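Local coordinates for protein rhamnosidase B (Bacillus sp., PDB 2OKX) that probably hydrolyses terminal alpha-L-rhamnosyl residues from rhamnose-containing substrates, as a glycoside hydrolase family 78 alpha-L-rhamnosidase, at residues 566-571 against 860-865; 100-105 against 620-625; 839-844 against 855-860; 203-208 against 439-444. One frame throughout, in Å; residues are numbered along the deposited sequence.

Overall arrangement
From the N terminus, the loop 100-105 is the first half of contact 2, waiting for a partner 515 residues later. Before that comes contact 4, which closes a long excursion between strands 207-215 and 436-443 and so lies wholly within the span of contact 2. Residues 566-571 then begin contact 1 before 620-625 completes contact 2, so these two cross. Contact 3 follows, a short loop folded on itself inside the span of contact 1; it shares His-860 with contact 1, which 860-865 finally closes. Contacts 1 and 3 touch and join loops of the six-hairpin glycosidase domain; contact 2 ties the N-terminal domain to it; contact 4 pairs strand 207-215 with one of the concanavalin-like domain.

Contact 1: 566-571 against 860-865; sequences VDCPSY and HCHAWS
Asp-567 and Cys-568 lie against His-862 through backbone and short side chains. The Asp-567 carbonyl O sits over the centre of the His-862 ring, 3.4 Å above its plane. The same Asp-567 O receives a CA-H...O contact from His-862 CA at 3.3 Å, with an angle of 157° at the hydrogen. Next to it, Cys-568 CB comes within 3.1 Å of Cys-861 O, while the sulfur, placed between the backbone N and the carbonyl carbon (chi1 59°), meets the ring obliquely. A small, weakly polar cysteine suits this confined spot. Pro-569 adds an apolar touch, its CD 3.8 Å from Cys-861 SG.

Water completes the join. One molecule lies 2.8 Å from Asp-567 O and accepts from Trp-864 N at 2.9 Å, so the carbonyl that covers the ring is also linked to the short 3-10 turn 863-865.

Farther out, Val-574 N donates to Asp-567 OD1, which holds the carboxylate, and OD2 bonds a glycerol, probably from the crystallisation liquor. The His-862 side chain touches Asp-579 and Glu-841, and the Trp-864 ring stacks on Phe-802.

Across the contact itself the grip is thus packing, a C-H...O contact and a water bridge, while the carboxylate of Asp-567 is engaged elsewhere. A carboxylate turned to a polyol, beside other acids and aromatics, is consistent with a sugar-binding pocket in this glycosidase domain.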
loop_
_atom_site.group_PDB
_atom_site.type_symbol
_atom_site.label_atom_id
_atom_site.label_comp_id
_atom_site.label_asym_id
_atom_site.label_seq_id
_atom_site.Cartn_x
_atom_site.Cartn_y
_atom_site.Cartn_z
ATOM N N VAL A 566 5.307 4.438 0.535
ATOM C CA VAL A 566 4.079 3.696 0.795
ATOM C C VAL A 566 4.390 2.634 1.836
ATOM O O VAL A 566 5.553 2.276 2.038
ATOM C CB VAL A 566 3.498 3.013 -0.482
ATOM C CG1 VAL A 566 3.060 4.066 -1.479
ATOM C CG2 VAL A 566 4.523 2.081 -1.103
ATOM N N ASP A 567 3.361 2.157 2.523
ATOM C CA ASP A 567 3.548 1.134 3.542
ATOM C C ASP A 567 4.014 -0.168 2.895
ATOM O O ASP A 567 4.939 -0.814 3.386
ATOM C CB ASP A 567 2.240 0.915 4.325
ATOM C CG ASP A 567 1.068 0.517 3.430
ATOM O OD1 ASP A 567 1.014 0.978 2.272
ATOM O OD2 ASP A 567 0.185 -0.238 3.898
ATOM N N CYS A 568 3.379 -0.541 1.788
ATOM C CA CYS A 568 3.732 -1.763 1.071
ATOM C C CYS A 568 3.245 -1.704 -0.378
ATOM O O CYS A 568 2.361 -0.920 -0.716
ATOM C CB CYS A 568 3.131 -2.989 1.773
ATOM S SG CYS A 568 1.324 -2.970 1.924
ATOM N N PRO A 569 3.827 -2.536 -1.255
ATOM C CA PRO A 569 3.439 -2.560 -2.669
ATOM C C PRO A 569 2.274 -3.498 -3.000
ATOM O O PRO A 569 1.675 -3.398 -4.073
ATOM C CB PRO A 569 4.723 -3.000 -3.354
ATOM C CG PRO A 569 5.243 -4.029 -2.380
ATOM C CD PRO A 569 5.039 -3.348 -1.029
ATOM N N SER A 570 1.956 -4.406 -2.084
ATOM C CA SER A 570 0.885 -5.364 -2.323
ATOM C C SER A 570 -0.493 -4.940 -1.820
ATOM O O SER A 570 -1.311 -4.442 -2.597
ATOM C CB SER A 570 1.256 -6.727 -1.721
ATOM O OG SER A 570 1.511 -6.625 -0.331
ATOM N N TYR A 571 -0.747 -5.124 -0.526
ATOM C CA TYR A 571 -2.047 -4.796 0.050
ATOM C C TYR A 571 -2.555 -3.363 -0.054
ATOM O O TYR A 571 -3.725 -3.154 -0.387
ATOM C CB TYR A 571 -2.108 -5.209 1.529
ATOM C CG TYR A 571 -1.953 -6.697 1.762
ATOM C CD1 TYR A 571 -0.691 -7.276 1.880
ATOM C CD2 TYR A 571 -3.069 -7.533 1.801
ATOM C CE1 TYR A 571 -0.540 -8.652 2.027
ATOM C CE2 TYR A 571 -2.933 -8.911 1.944
ATOM C CZ TYR A 571 -1.668 -9.465 2.052
ATOM O OH TYR A 571 -1.525 -10.830 2.144
ATOM N N HIS A 860 4.620 -8.975 3.396
ATOM C CA HIS A 860 5.997 -9.449 3.445
ATOM C C HIS A 860 6.981 -8.377 2.997
ATOM O O HIS A 860 8.187 -8.618 2.947
ATOM C CB HIS A 860 6.158 -10.694 2.567
ATOM C CG HIS A 860 5.530 -11.922 3.147
ATOM N ND1 HIS A 860 6.270 -12.997 3.591
ATOM C CD2 HIS A 860 4.235 -12.226 3.401
ATOM C CE1 HIS A 860 5.457 -13.908 4.097
ATOM N NE2 HIS A 860 4.217 -13.464 3.994
ATOM N N CYS A 861 6.467 -7.193 2.677
ATOM C CA CYS A 861 7.316 -6.100 2.211
ATOM C C CYS A 861 6.835 -4.759 2.767
ATOM O O CYS A 861 5.984 -4.107 2.168
ATOM C CB CYS A 861 7.306 -6.069 0.672
ATOM S SG CYS A 861 8.389 -4.824 -0.098
ATOM N N HIS A 862 7.381 -4.365 3.916
ATOM C CA HIS A 862 7.030 -3.105 4.579
ATOM C C HIS A 862 8.333 -2.370 4.868
ATOM O O HIS A 862 9.099 -2.785 5.736
ATOM C CB HIS A 862 6.302 -3.376 5.906
ATOM C CG HIS A 862 4.825 -3.138 5.851
ATOM N ND1 HIS A 862 4.191 -2.191 6.629
ATOM C CD2 HIS A 862 3.854 -3.732 5.120
ATOM C CE1 HIS A 862 2.894 -2.214 6.381
ATOM N NE2 HIS A 862 2.663 -3.141 5.468
ATOM N N ALA A 863 8.582 -1.283 4.145
ATOM C CA ALA A 863 9.822 -0.537 4.332
ATOM C C ALA A 863 9.972 0.055 5.727
ATOM O O ALA A 863 11.062 0.482 6.099
ATOM C CB ALA A 863 9.951 0.566 3.272
ATOM N N TRP A 864 8.897 0.090 6.509
ATOM C CA TRP A 864 9.031 0.633 7.854
ATOM C C TRP A 864 9.844 -0.360 8.695
ATOM O O TRP A 864 10.265 -0.055 9.815
ATOM C CB TRP A 864 7.644 0.931 8.466
ATOM C CG TRP A 864 6.860 -0.225 9.045
ATOM C CD1 TRP A 864 7.100 -1.564 8.890
ATOM C CD2 TRP A 864 5.696 -0.123 9.878
ATOM N NE1 TRP A 864 6.159 -2.300 9.581
ATOM C CE2 TRP A 864 5.286 -1.439 10.195
ATOM C CE3 TRP A 864 4.960 0.957 10.388
ATOM C CZ2 TRP A 864 4.171 -1.705 11.001
ATOM C CZ3 TRP A 864 3.850 0.694 11.192
ATOM C CH2 TRP A 864 3.468 -0.630 11.490
ATOM N N SER A 865 10.101 -1.529 8.106
ATOM C CA SER A 865 10.861 -2.606 8.742
ATOM C C SER A 865 12.297 -2.721 8.207
ATOM O O SER A 865 13.010 -3.659 8.565
ATOM C CB SER A 865 10.171 -3.954 8.499
ATOM O OG SER A 865 8.887 -4.017 9.095
HETATM O O HOH W 1 6.165 0.299 5.697
HETATM O O HOH W 2 3.577 -5.964 0.871
#

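Contact 2: 100-105 against 620-625; sequences SNFYYL and SAWSSV
Phe-102 and Trp-622 form the aromatic half of this contact. Their rings meet obliquely, with planes 40° apart, and Phe-102 CE2 comes to 3.2 Å from Trp-622 CE3, a very close approach. Trp-622 has CG anti to the backbone N (chi1 177°), which carries its indole toward the phenyl group; its CB lies over one face of the Phe-102 ring. A second tight point is Ser-100 CB against Ala-621 CB at 3.4 Å, closer than usual van der Waals contact, which suits the small side chain of alanine. Between the two, Ala-621 N donates to Asn-101 O at 3.2 Å and joins the backbones directly.

Two small turns present these groups. Asn-101 OD1 accepts from Tyr-103 N at 2.8 Å, an Asx turn, and Ser-620 OG accepts from Trp-622 N at 2.9 Å, an ST turn. Ser-620 OG also bonds Gln-617, so the hydroxyl has two partners.

The other flank is looser: Leu-105 CD1 reaches only to 3.8 Å from Ser-620 C, and Leu-105 and Ala-621 are both partly exposed. At the aromatic side, an alanine in place of Phe-102 would probably deprive Trp-622 of the ring it packs against and open a gap beside the indole.

This is a domain interface built from loops, in which an Asx turn of the N-terminal domain meets an ST turn of the six-hairpin glycosidase domain.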
loop_
_atom_site.group_PDB
_atom_site.type_symbol
_atom_site.label_atom_id
_atom_site.label_comp_id
_atom_site.label_asym_id
_atom_site.label_seq_id
_atom_site.Cartn_x
_atom_site.Cartn_y
_atom_site.Cartn_z
ATOM N N SER A 100 -14.083 6.629 -3.567
ATOM C CA SER A 100 -12.936 7.133 -2.815
ATOM C C SER A 100 -12.117 5.986 -2.220
ATOM O O SER A 100 -12.647 4.906 -1.971
ATOM C CB SER A 100 -13.403 8.055 -1.679
ATOM O OG SER A 100 -14.035 9.229 -2.170
ATOM N N ASN A 101 -10.819 6.219 -2.016
ATOM C CA ASN A 101 -9.951 5.217 -1.394
ATOM C C ASN A 101 -8.865 5.914 -0.566
ATOM O O ASN A 101 -8.980 7.107 -0.282
ATOM C CB ASN A 101 -9.340 4.253 -2.433
ATOM C CG ASN A 101 -8.545 4.960 -3.525
ATOM O OD1 ASN A 101 -7.750 5.861 -3.257
ATOM N ND2 ASN A 101 -8.742 4.525 -4.767
ATOM N N PHE A 102 -7.828 5.180 -0.174
ATOM C CA PHE A 102 -6.755 5.737 0.655
ATOM C C PHE A 102 -5.731 6.606 -0.079
ATOM O O PHE A 102 -4.798 7.114 0.545
ATOM C CB PHE A 102 -6.005 4.616 1.387
ATOM C CG PHE A 102 -6.814 3.904 2.444
ATOM C CD1 PHE A 102 -8.200 3.803 2.351
ATOM C CD2 PHE A 102 -6.167 3.229 3.480
ATOM C CE1 PHE A 102 -8.930 3.031 3.266
ATOM C CE2 PHE A 102 -6.881 2.455 4.396
ATOM C CZ PHE A 102 -8.270 2.353 4.287
ATOM N N TYR A 103 -5.869 6.753 -1.395
ATOM C CA TYR A 103 -4.950 7.602 -2.153
ATOM C C TYR A 103 -5.653 8.359 -3.276
ATOM O O TYR A 103 -5.026 8.809 -4.240
ATOM C CB TYR A 103 -3.747 6.801 -2.701
ATOM C CG TYR A 103 -4.036 5.496 -3.432
ATOM C CD1 TYR A 103 -4.766 5.474 -4.625
ATOM C CD2 TYR A 103 -3.502 4.289 -2.967
ATOM C CE1 TYR A 103 -4.950 4.284 -5.337
ATOM C CE2 TYR A 103 -3.678 3.097 -3.671
ATOM C CZ TYR A 103 -4.401 3.102 -4.858
ATOM O OH TYR A 103 -4.559 1.928 -5.563
ATOM N N TYR A 104 -6.963 8.517 -3.120
ATOM C CA TYR A 104 -7.786 9.216 -4.094
ATOM C C TYR A 104 -9.119 9.623 -3.476
ATOM O O TYR A 104 -9.782 8.815 -2.830
ATOM C CB TYR A 104 -8.041 8.320 -5.314
ATOM C CG TYR A 104 -9.131 8.841 -6.229
ATOM C CD1 TYR A 104 -10.431 8.339 -6.155
ATOM C CD2 TYR A 104 -8.873 9.870 -7.134
ATOM C CE1 TYR A 104 -11.458 8.856 -6.958
ATOM C CE2 TYR A 104 -9.886 10.396 -7.941
ATOM C CZ TYR A 104 -11.174 9.885 -7.846
ATOM O OH TYR A 104 -12.171 10.411 -8.634
ATOM N N LEU A 105 -9.497 10.884 -3.662
ATOM C CA LEU A 105 -10.772 11.377 -3.147
ATOM C C LEU A 105 -11.691 11.564 -4.348
ATOM O O LEU A 105 -11.350 12.276 -5.295
ATOM C CB LEU A 105 -10.590 12.700 -2.395
ATOM C CG LEU A 105 -9.941 12.600 -1.006
ATOM C CD1 LEU A 105 -8.439 12.341 -1.139
ATOM C CD2 LEU A 105 -10.177 13.894 -0.247
ATOM N N SER A 620 -5.976 11.059 1.623
ATOM C CA SER A 620 -6.959 9.986 1.719
ATOM C C SER A 620 -8.377 10.364 2.124
ATOM O O SER A 620 -8.611 11.403 2.746
ATOM C CB SER A 620 -6.434 8.930 2.697
ATOM O OG SER A 620 -7.405 7.938 2.971
ATOM N N ALA A 621 -9.314 9.486 1.774
ATOM C CA ALA A 621 -10.720 9.680 2.102
ATOM C C ALA A 621 -11.040 9.004 3.432
ATOM O O ALA A 621 -12.182 9.029 3.885
ATOM C CB ALA A 621 -11.604 9.118 0.992
ATOM N N TRP A 622 -10.040 8.376 4.048
ATOM C CA TRP A 622 -10.255 7.744 5.348
ATOM C C TRP A 622 -9.788 8.743 6.397
ATOM O O TRP A 622 -8.587 8.934 6.589
ATOM C CB TRP A 622 -9.462 6.436 5.500
ATOM C CG TRP A 622 -9.606 5.804 6.883
ATOM C CD1 TRP A 622 -10.602 6.047 7.797
ATOM C CD2 TRP A 622 -8.758 4.805 7.479
ATOM N NE1 TRP A 622 -10.427 5.264 8.914
ATOM C CE2 TRP A 622 -9.305 4.493 8.748
ATOM C CE3 TRP A 622 -7.594 4.143 7.064
ATOM C CZ2 TRP A 622 -8.726 3.546 9.605
ATOM C CZ3 TRP A 622 -7.016 3.198 7.916
ATOM C CH2 TRP A 622 -7.585 2.911 9.173
ATOM N N SER A 623 -10.743 9.394 7.051
ATOM C CA SER A 623 -10.429 10.374 8.081
ATOM C C SER A 623 -10.043 9.593 9.325
ATOM O O SER A 623 -10.897 9.218 10.132
ATOM C CB SER A 623 -11.647 11.260 8.358
ATOM O OG SER A 623 -11.324 12.308 9.256
ATOM N N SER A 624 -8.745 9.343 9.461
ATOM C CA SER A 624 -8.214 8.579 10.578
ATOM C C SER A 624 -6.995 9.280 11.156
ATOM O O SER A 624 -6.192 9.857 10.422
ATOM C CB SER A 624 -7.826 7.177 10.104
ATOM O OG SER A 624 -7.198 6.439 11.134
ATOM N N VAL A 625 -6.864 9.224 12.477
ATOM C CA VAL A 625 -5.747 9.858 13.159
ATOM C C VAL A 625 -5.043 8.930 14.135
ATOM O O VAL A 625 -5.684 8.191 14.884
ATOM C CB VAL A 625 -6.202 11.108 13.969
ATOM C CG1 VAL A 625 -5.052 11.607 14.846
ATOM C CG2 VAL A 625 -6.656 12.208 13.032
#

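Contact 3: 839-844 against 855-860; sequences CWEMYP and MLTRSH
In the six-hairpin glycosidase domain, the loop between helices 817-833 and 868-876 doubles back here, bringing Glu-841 onto Arg-858 and Trp-840 onto Leu-856 and Thr-857. Arg-858 grips the carboxylate side-on: NE gives a nearly straight bond (172°) to the syn lone pair of Glu-841 OE2 at 2.9 Å, whereas NH2 meets OE1 from above the carboxylate plane. Ser-859 N adds a second bond to Glu-841 OE2 at 2.9 Å, almost along the C-O direction. The glutamate suits the place because its extended chain carries the carboxylate across to these three donors; a glutamine here would probably break the salt bridge, leaving Arg-858 without its charged mate here, though it also pairs with Glu-572.

Glu-841 N to Ser-859 O, 2.9 Å, joins the backbones, and Met-842 N bonds the side-chain hydroxyl Thr-857 OG1 at 3.0 Å. Thr-857 OG1 in turn donates to Ser-859 O from the opposite face of that carbonyl's plane. The threonine methyl CG2 and Leu-856 CB make CH-pi contacts over one face of the Trp-840 indole, while His-860, its NE2 bonded to Gln-477, turns an edge to it. One water accepts from Trp-840 NE1 at 3.0 Å and bonds His-860 ND1 at 2.8 Å.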
loop_
_atom_site.group_PDB
_atom_site.type_symbol
_atom_site.label_atom_id
_atom_site.label_comp_id
_atom_site.label_asym_id
_atom_site.label_seq_id
_atom_site.Cartn_x
_atom_site.Cartn_y
_atom_site.Cartn_z
ATOM N N CYS A 839 11.629 -7.046 3.707
ATOM C CA CYS A 839 11.383 -7.077 5.146
ATOM C C CYS A 839 9.912 -7.168 5.526
ATOM O O CYS A 839 9.080 -6.384 5.055
ATOM C CB CYS A 839 11.999 -5.840 5.799
ATOM S SG CYS A 839 13.758 -5.684 5.438
ATOM N N TRP A 840 9.615 -8.117 6.408
ATOM C CA TRP A 840 8.255 -8.366 6.871
ATOM C C TRP A 840 7.643 -7.215 7.645
ATOM O O TRP A 840 8.330 -6.493 8.363
ATOM C CB TRP A 840 8.208 -9.606 7.766
ATOM C CG TRP A 840 8.626 -10.876 7.104
ATOM C CD1 TRP A 840 8.841 -11.084 5.770
ATOM C CD2 TRP A 840 8.869 -12.126 7.752
ATOM N NE1 TRP A 840 9.207 -12.393 5.549
ATOM C CE2 TRP A 840 9.231 -13.053 6.750
ATOM C CE3 TRP A 840 8.817 -12.555 9.085
ATOM C CZ2 TRP A 840 9.542 -14.386 7.040
ATOM C CZ3 TRP A 840 9.128 -13.880 9.373
ATOM C CH2 TRP A 840 9.485 -14.779 8.352
ATOM N N GLU A 841 6.330 -7.080 7.511
ATOM C CA GLU A 841 5.580 -6.047 8.204
ATOM C C GLU A 841 5.631 -6.299 9.711
ATOM O O GLU A 841 5.786 -5.372 10.503
ATOM C CB GLU A 841 4.125 -6.079 7.731
ATOM C CG GLU A 841 3.199 -5.089 8.409
ATOM C CD GLU A 841 1.746 -5.289 7.988
ATOM O OE1 GLU A 841 0.909 -4.415 8.289
ATOM O OE2 GLU A 841 1.443 -6.328 7.357
ATOM N N MET A 842 5.491 -7.561 10.098
ATOM C CA MET A 842 5.491 -7.931 11.508
ATOM C C MET A 842 6.268 -9.212 11.741
ATOM O O MET A 842 6.656 -9.904 10.791
ATOM C CB MET A 842 4.054 -8.146 11.995
ATOM C CG MET A 842 3.130 -6.957 11.793
ATOM S SD MET A 842 1.396 -7.415 12.045
ATOM C CE MET A 842 1.117 -8.381 10.549
ATOM N N TYR A 843 6.485 -9.526 13.016
ATOM C CA TYR A 843 7.184 -10.741 13.402
ATOM C C TYR A 843 6.166 -11.858 13.585
ATOM O O TYR A 843 4.984 -11.600 13.817
ATOM C CB TYR A 843 7.946 -10.528 14.712
ATOM C CG TYR A 843 9.164 -9.648 14.572
ATOM C CD1 TYR A 843 9.402 -8.604 15.467
ATOM C CD2 TYR A 843 10.084 -9.863 13.545
ATOM C CE1 TYR A 843 10.527 -7.794 15.342
ATOM C CE2 TYR A 843 11.213 -9.060 13.413
ATOM C CZ TYR A 843 11.426 -8.026 14.315
ATOM O OH TYR A 843 12.537 -7.224 14.181
ATOM N N PRO A 844 6.610 -13.117 13.466
ATOM C CA PRO A 844 5.711 -14.261 13.631
ATOM C C PRO A 844 5.284 -14.406 15.088
ATOM O O PRO A 844 5.883 -13.804 15.982
ATOM C CB PRO A 844 6.569 -15.447 13.189
ATOM C CG PRO A 844 7.546 -14.843 12.245
ATOM C CD PRO A 844 7.911 -13.551 12.934
ATOM N N MET A 855 0.198 -17.227 10.296
ATOM C CA MET A 855 0.917 -16.521 9.242
ATOM C C MET A 855 2.176 -15.883 9.805
ATOM O O MET A 855 2.174 -15.370 10.926
ATOM C CB MET A 855 0.044 -15.426 8.631
ATOM C CG MET A 855 -1.228 -15.922 7.983
ATOM S SD MET A 855 -2.182 -14.549 7.346
ATOM C CE MET A 855 -3.117 -15.373 6.014
ATOM N N LEU A 856 3.248 -15.910 9.021
ATOM C CA LEU A 856 4.501 -15.310 9.454
ATOM C C LEU A 856 4.292 -13.810 9.631
ATOM O O LEU A 856 4.841 -13.194 10.548
ATOM C CB LEU A 856 5.597 -15.569 8.408
ATOM C CG LEU A 856 6.012 -17.034 8.230
ATOM C CD1 LEU A 856 6.885 -17.201 6.984
ATOM C CD2 LEU A 856 6.754 -17.497 9.479
ATOM N N THR A 857 3.477 -13.236 8.750
ATOM C CA THR A 857 3.188 -11.806 8.744
ATOM C C THR A 857 2.097 -11.579 7.698
ATOM O O THR A 857 1.805 -12.479 6.908
ATOM C CB THR A 857 4.452 -11.009 8.327
ATOM O OG1 THR A 857 4.166 -9.604 8.286
ATOM C CG2 THR A 857 4.923 -11.463 6.949
ATOM N N ARG A 858 1.484 -10.399 7.690
ATOM C CA ARG A 858 0.465 -10.117 6.676
ATOM C C ARG A 858 1.245 -9.737 5.420
ATOM O O ARG A 858 1.381 -10.531 4.488
ATOM C CB ARG A 858 -0.435 -8.949 7.094
ATOM C CG ARG A 858 -1.458 -8.587 6.009
ATOM C CD ARG A 858 -2.183 -7.271 6.270
ATOM N NE ARG A 858 -1.283 -6.119 6.315
ATOM C CZ ARG A 858 -1.588 -4.917 5.830
ATOM N NH1 ARG A 858 -2.768 -4.712 5.253
ATOM N NH2 ARG A 858 -0.724 -3.911 5.939
ATOM N N SER A 859 1.768 -8.515 5.415
ATOM C CA SER A 859 2.573 -8.020 4.305
ATOM C C SER A 859 4.018 -8.492 4.479
ATOM O O SER A 859 4.577 -8.421 5.580
ATOM C CB SER A 859 2.543 -6.497 4.279
ATOM O OG SER A 859 3.599 -5.986 3.487
ATOM N N HIS A 860 4.620 -8.975 3.396
ATOM C CA HIS A 860 5.997 -9.449 3.445
ATOM C C HIS A 860 6.981 -8.377 2.997
ATOM O O HIS A 860 8.187 -8.618 2.947
ATOM C CB HIS A 860 6.158 -10.694 2.567
ATOM C CG HIS A 860 5.530 -11.922 3.147
ATOM N ND1 HIS A 860 6.270 -12.997 3.591
ATOM C CD2 HIS A 860 4.235 -12.226 3.401
ATOM C CE1 HIS A 860 5.457 -13.908 4.097
ATOM N NE2 HIS A 860 4.217 -13.464 3.994
HETATM O O HOH W 3 8.894 -13.245 2.694
#

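Contact 4: 203-208 against 439-444; sequences LYPASI and LVIDLG
Strand 207-215 pairs antiparallel with strand 436-443 of the concanavalin-like domain, and a classic beta bulge sets Ala-206 and Ser-207 together against Asp-442. Both amides converge on one carbonyl, with Ala-206 N 2.8 Å and Ser-207 N 3.1 Å from Asp-442 O, each in the carbonyl plane. The return bond, Asp-442 N to Ser-207 O, is 2.8 Å long.

One side of the sheet is apolar. Pro-205 CB presses on Ile-441 CG2 at 3.3 Å, tighter than usual van der Waals contact, and the compact proline ring suits this place, packing on Leu-443 as well. In the non-hydrogen-bonded pair, Ile-208 lies side by side with Ile-441, CG1 3.9 Å from CD1.

On the face of Ser-207 and Asp-442 a water donates to Asp-442 OD2 and bonds Ser-207 OG at 2.7 Å. Asp-442, with CG anti to the backbone N (chi1 -174°), also accepts from Gly-444 N at OD1, 2.7 Å away, forming an Asx turn. The chain turns a corner at Gly-444, whose backbone angles (phi 100°) call for glycine; a beta carbon would clash with Ala-206 CB.

Arg-506 makes a salt bridge to the same OD1, so Asp-442 joins the bulge, the corner and a neighbouring charge, which probably helps to stabilise its carboxylate.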
loop_
_atom_site.group_PDB
_atom_site.type_symbol
_atom_site.label_atom_id
_atom_site.label_comp_id
_atom_site.label_asym_id
_atom_site.label_seq_id
_atom_site.Cartn_x
_atom_site.Cartn_y
_atom_site.Cartn_z
ATOM N N LEU A 203 11.164 -6.401 -16.687
ATOM C CA LEU A 203 11.964 -7.428 -16.039
ATOM C C LEU A 203 11.299 -8.779 -16.251
ATOM O O LEU A 203 10.090 -8.922 -16.059
ATOM C CB LEU A 203 12.087 -7.137 -14.539
ATOM C CG LEU A 203 12.776 -5.823 -14.170
ATOM C CD1 LEU A 203 12.722 -5.621 -12.660
ATOM C CD2 LEU A 203 14.219 -5.848 -14.674
ATOM N N TYR A 204 12.088 -9.762 -16.671
ATOM C CA TYR A 204 11.566 -11.098 -16.890
ATOM C C TYR A 204 11.612 -11.890 -15.587
ATOM O O TYR A 204 12.385 -11.565 -14.688
ATOM C CB TYR A 204 12.372 -11.822 -17.972
ATOM C CG TYR A 204 12.113 -11.293 -19.362
ATOM C CD1 TYR A 204 12.713 -10.113 -19.807
ATOM C CD2 TYR A 204 11.218 -11.942 -20.214
ATOM C CE1 TYR A 204 12.419 -9.590 -21.066
ATOM C CE2 TYR A 204 10.918 -11.426 -21.471
ATOM C CZ TYR A 204 11.516 -10.255 -21.889
ATOM O OH TYR A 204 11.196 -9.734 -23.119
ATOM N N PRO A 205 10.762 -12.926 -15.463
ATOM C CA PRO A 205 10.703 -13.772 -14.268
ATOM C C PRO A 205 11.976 -14.600 -14.105
ATOM O O PRO A 205 12.763 -14.721 -15.040
ATOM C CB PRO A 205 9.479 -14.654 -14.525
ATOM C CG PRO A 205 8.606 -13.786 -15.386
ATOM C CD PRO A 205 9.621 -13.207 -16.353
ATOM N N ALA A 206 12.166 -15.172 -12.920
ATOM C CA ALA A 206 13.348 -15.981 -12.648
ATOM C C ALA A 206 13.151 -17.450 -12.980
ATOM O O ALA A 206 14.054 -18.098 -13.503
ATOM C CB ALA A 206 13.757 -15.842 -11.176
ATOM N N SER A 207 11.971 -17.980 -12.676
ATOM C CA SER A 207 11.716 -19.390 -12.930
ATOM C C SER A 207 10.234 -19.728 -12.961
ATOM O O SER A 207 9.380 -18.892 -12.655
ATOM C CB SER A 207 12.365 -20.226 -11.828
ATOM O OG SER A 207 11.753 -19.953 -10.570
ATOM N N ILE A 208 9.936 -20.960 -13.351
ATOM C CA ILE A 208 8.562 -21.427 -13.345
ATOM C C ILE A 208 8.583 -22.436 -12.217
ATOM O O ILE A 208 9.293 -23.440 -12.281
ATOM C CB ILE A 208 8.160 -22.110 -14.661
ATOM C CG1 ILE A 208 8.111 -21.061 -15.780
ATOM C CG2 ILE A 208 6.791 -22.800 -14.486
ATOM C CD1 ILE A 208 7.548 -21.565 -17.090
ATOM N N LEU A 439 -0.018 -21.966 -14.261
ATOM C CA LEU A 439 1.428 -21.792 -14.211
ATOM C C LEU A 439 1.749 -20.888 -13.027
ATOM O O LEU A 439 1.113 -19.853 -12.858
ATOM C CB LEU A 439 1.933 -21.103 -15.480
ATOM C CG LEU A 439 2.427 -21.918 -16.675
ATOM C CD1 LEU A 439 1.420 -22.969 -17.066
ATOM C CD2 LEU A 439 2.704 -20.959 -17.827
ATOM N N VAL A 440 2.713 -21.281 -12.199
ATOM C CA VAL A 440 3.124 -20.425 -11.089
ATOM C C VAL A 440 4.482 -19.882 -11.512
ATOM O O VAL A 440 5.464 -20.621 -11.590
ATOM C CB VAL A 440 3.252 -21.188 -9.751
ATOM C CG1 VAL A 440 3.808 -20.254 -8.676
ATOM C CG2 VAL A 440 1.881 -21.691 -9.310
ATOM N N ILE A 441 4.506 -18.590 -11.819
ATOM C CA ILE A 441 5.704 -17.902 -12.278
ATOM C C ILE A 441 6.374 -17.220 -11.093
ATOM O O ILE A 441 5.733 -16.445 -10.394
ATOM C CB ILE A 441 5.333 -16.815 -13.317
ATOM C CG1 ILE A 441 4.540 -17.440 -14.473
ATOM C CG2 ILE A 441 6.579 -16.121 -13.821
ATOM C CD1 ILE A 441 5.278 -18.512 -15.213
ATOM N N ASP A 442 7.655 -17.501 -10.876
ATOM C CA ASP A 442 8.396 -16.898 -9.764
ATOM C C ASP A 442 9.295 -15.776 -10.270
ATOM O O ASP A 442 10.224 -16.017 -11.042
ATOM C CB ASP A 442 9.253 -17.962 -9.063
ATOM C CG ASP A 442 9.944 -17.439 -7.806
ATOM O OD1 ASP A 442 9.808 -16.238 -7.480
ATOM O OD2 ASP A 442 10.629 -18.243 -7.140
ATOM N N LEU A 443 9.016 -14.548 -9.836
ATOM C CA LEU A 443 9.825 -13.404 -10.241
ATOM C C LEU A 443 11.233 -13.489 -9.639
ATOM O O LEU A 443 12.154 -12.843 -10.127
ATOM C CB LEU A 443 9.167 -12.087 -9.803
ATOM C CG LEU A 443 7.828 -11.723 -10.447
ATOM C CD1 LEU A 443 7.452 -10.294 -10.068
ATOM C CD2 LEU A 443 7.934 -11.859 -11.963
ATOM N N GLY A 444 11.388 -14.285 -8.582
ATOM C CA GLY A 444 12.687 -14.431 -7.938
ATOM C C GLY A 444 12.775 -13.577 -6.686
ATOM O O GLY A 444 13.572 -13.834 -5.782
HETATM O O HOH W 4 11.820 -10.618 -11.910
HETATM O O HOH W 5 13.065 -18.585 -8.581
#